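Local coordinates for WAP, Kazal, immunoglobulin, Kunitz and NTR domain-containing protein 2 (Mus musculus, PDB 6MAA) that probably inhibits serine proteases and metalloproteases through its several inhibitor domains and blocks mature myostatin, the piece described here being its follistatin domain, at residues A[74-78]-A[79-83]. Numbering follows the deposited sequence.
Sequences AEACS and KGITL
The carbonyl oxygen of Ala76 accepts the amide of Ile81, with 3.0 Å between Ile81 N and Ala76 O. This bond is nearly straight, at 170°. A weak second bond, 3.2 Å from Gly80 N to Cys77 O, lies beside it. One residue earlier, the ordinary i to i+4 helical bond still holds, Lys79 N to Glu75 O at 3.0 Å. The methyl of Ala76 lies alongside the chain that doubles back past it: Leu83, pointing toward the helix, brings CG to 4.0 Å from Ala76 CB, while Leu83 CD1 reaches on to the backbone N of Ala76. More loosely, CG1 of Ile81 approaches Ala76 CB at 4.4 Å. A chi1 of 65° sets CG1 between the backbone N and carbonyl carbon of Ile81, and there it lies near Ala76 O and Ala76 CA.

The bonds from Ile81 and Gly80 to Ala76 and Cys77 make a Schellman motif, with Gly80 as the C-prime residue at positive phi; here it ends helix 69-79 of the Kazal-like part of the follistatin domain and turns the chain toward strand 85-86. On the outer side, Glu75 and Lys79 sit one turn apart, their side chains crossing at an angle. The Lys79 chain, extended through chi2 and chi3, brings CE to 3.3 Å from Glu75 OE1. The bend at chi4 (-57°) then sets Lys79 NZ 3.7 Å from Glu75 OE1, a long salt bridge.

Farther out, Gln31 and Gln32 hold the returning loop by hydrogen bonds to Ile81 O and Leu83 N. Tyr66 of strand 65-66 packs against both Glu75 and Leu83, and the disulfide from Cys77 to Cys47 ties down the helix.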
ATOM      1  N   ALA A  74      -3.995   3.616  -3.696  1.00  9.62           N
ATOM      2  CA  ALA A  74      -3.328   4.732  -3.031  1.00 10.66           C
ATOM      3  C   ALA A  74      -4.337   5.632  -2.333  1.00 10.60           C
ATOM      4  O   ALA A  74      -4.087   6.106  -1.219  1.00 13.10           O
ATOM      5  CB  ALA A  74      -2.479   5.521  -4.028  1.00 12.14           C
ATOM      6  N   GLU A  75      -5.496   5.849  -2.956  1.00 10.70           N
ATOM      7  CA  GLU A  75      -6.539   6.633  -2.304  1.00 12.49           C
ATOM      8  C   GLU A  75      -7.101   5.900  -1.094  1.00 12.95           C
ATOM      9  O   GLU A  75      -7.336   6.515  -0.044  1.00 13.97           O
ATOM     10  CB  GLU A  75      -7.645   6.982  -3.297  1.00 13.59           C
ATOM     11  CG  GLU A  75      -8.755   7.845  -2.711  1.00 15.38           C
ATOM     12  CD  GLU A  75      -8.326   9.280  -2.397  1.00 18.76           C
ATOM     13  OE1 GLU A  75      -9.196  10.059  -1.967  1.00 21.38           O
ATOM     14  OE2 GLU A  75      -7.138   9.639  -2.570  1.00 22.11           O
ATOM     15  N   ALA A  76      -7.321   4.588  -1.218  1.00 11.41           N
ATOM     16  CA  ALA A  76      -7.770   3.797  -0.076  1.00 11.67           C
ATOM     17  C   ALA A  76      -6.804   3.938   1.093  1.00 12.34           C
ATOM     18  O   ALA A  76      -7.220   4.158   2.235  1.00 13.22           O
ATOM     19  CB  ALA A  76      -7.913   2.331  -0.477  1.00 12.69           C
ATOM     20  N   CYS A  77      -5.500   3.827   0.823  1.00 11.93           N
ATOM     21  CA  CYS A  77      -4.519   3.928   1.897  1.00 12.52           C
ATOM     22  C   CYS A  77      -4.528   5.319   2.514  1.00 14.20           C
ATOM     23  O   CYS A  77      -4.447   5.466   3.741  1.00 16.18           O
ATOM     24  CB  CYS A  77      -3.128   3.580   1.366  1.00 12.43           C
ATOM     25  SG  CYS A  77      -1.916   3.308   2.670  1.00 13.55           S
ATOM     26  N   SER A  78      -4.633   6.354   1.677  1.00 14.59           N
ATOM     27  CA  SER A  78      -4.625   7.725   2.177  1.00 17.43           C
ATOM     28  C   SER A  78      -5.791   7.967   3.129  1.00 18.55           C
ATOM     29  O   SER A  78      -5.653   8.686   4.128  1.00 21.07           O
ATOM     30  CB  SER A  78      -4.680   8.689   0.990  1.00 19.90           C
ATOM     31  OG  SER A  78      -4.728  10.034   1.414  1.00 25.67           O
ATOM     32  N   LYS A  79      -6.942   7.363   2.842  1.00 19.60           N
ATOM     33  CA  LYS A  79      -8.153   7.538   3.631  1.00 20.99           C
ATOM     34  C   LYS A  79      -8.291   6.513   4.744  1.00 21.96           C
ATOM     35  O   LYS A  79      -9.142   6.683   5.618  1.00 24.01           O
ATOM     36  CB  LYS A  79      -9.382   7.434   2.728  1.00 24.65           C
ATOM     37  CG  LYS A  79      -9.610   8.623   1.833  1.00 29.22           C
ATOM     38  CD  LYS A  79     -11.090   8.715   1.491  1.00 31.99           C
ATOM     39  CE  LYS A  79     -11.367   9.861   0.544  1.00 34.52           C
ATOM     40  NZ  LYS A  79     -10.890  11.135   1.130  1.00 35.69           N
ATOM     41  N   GLY A  80      -7.488   5.456   4.735  1.00 19.50           N
ATOM     42  CA  GLY A  80      -7.640   4.385   5.706  1.00 18.86           C
ATOM     43  C   GLY A  80      -8.915   3.591   5.517  1.00 19.93           C
ATOM     44  O   GLY A  80      -9.549   3.198   6.504  1.00 22.65           O
ATOM     45  N   ILE A  81      -9.304   3.339   4.268  1.00 17.90           N
ATOM     46  CA  ILE A  81     -10.546   2.661   3.927  1.00 17.66           C
ATOM     47  C   ILE A  81     -10.238   1.517   2.964  1.00 16.69           C
ATOM     48  O   ILE A  81      -9.106   1.336   2.523  1.00 16.42           O
ATOM     49  CB  ILE A  81     -11.591   3.622   3.320  1.00 18.60           C
ATOM     50  CG1 ILE A  81     -11.086   4.168   1.979  1.00 19.82           C
ATOM     51  CG2 ILE A  81     -11.914   4.752   4.294  1.00 21.84           C
ATOM     52  CD1 ILE A  81     -12.083   5.053   1.254  1.00 21.11           C
ATOM     53  N   THR A  82     -11.271   0.750   2.629  1.00 17.57           N
ATOM     54  CA  THR A  82     -11.173  -0.303   1.628  1.00 17.28           C
ATOM     55  C   THR A  82     -12.032   0.082   0.433  1.00 16.58           C
ATOM     56  O   THR A  82     -13.192   0.470   0.601  1.00 19.60           O
ATOM     57  CB  THR A  82     -11.645  -1.642   2.200  1.00 19.59           C
ATOM     58  OG1 THR A  82     -10.770  -2.045   3.259  1.00 22.91           O
ATOM     59  CG2 THR A  82     -11.643  -2.715   1.126  1.00 22.14           C
ATOM     60  N   LEU A  83     -11.456  -0.011  -0.764  1.00 13.79           N
ATOM     61  CA  LEU A  83     -12.153   0.280  -2.009  1.00 13.50           C
ATOM     62  C   LEU A  83     -12.089  -0.949  -2.902  1.00 14.39           C
ATOM     63  O   LEU A  83     -11.002  -1.479  -3.155  1.00 15.62           O
ATOM     64  CB  LEU A  83     -11.496   1.468  -2.729  1.00 13.96           C
ATOM     65  CG  LEU A  83     -11.605   2.838  -2.054  1.00 14.20           C
ATOM     66  CD1 LEU A  83     -10.828   3.888  -2.837  1.00 13.43           C
ATOM     67  CD2 LEU A  83     -13.068   3.231  -1.914  1.00 15.61           C
TER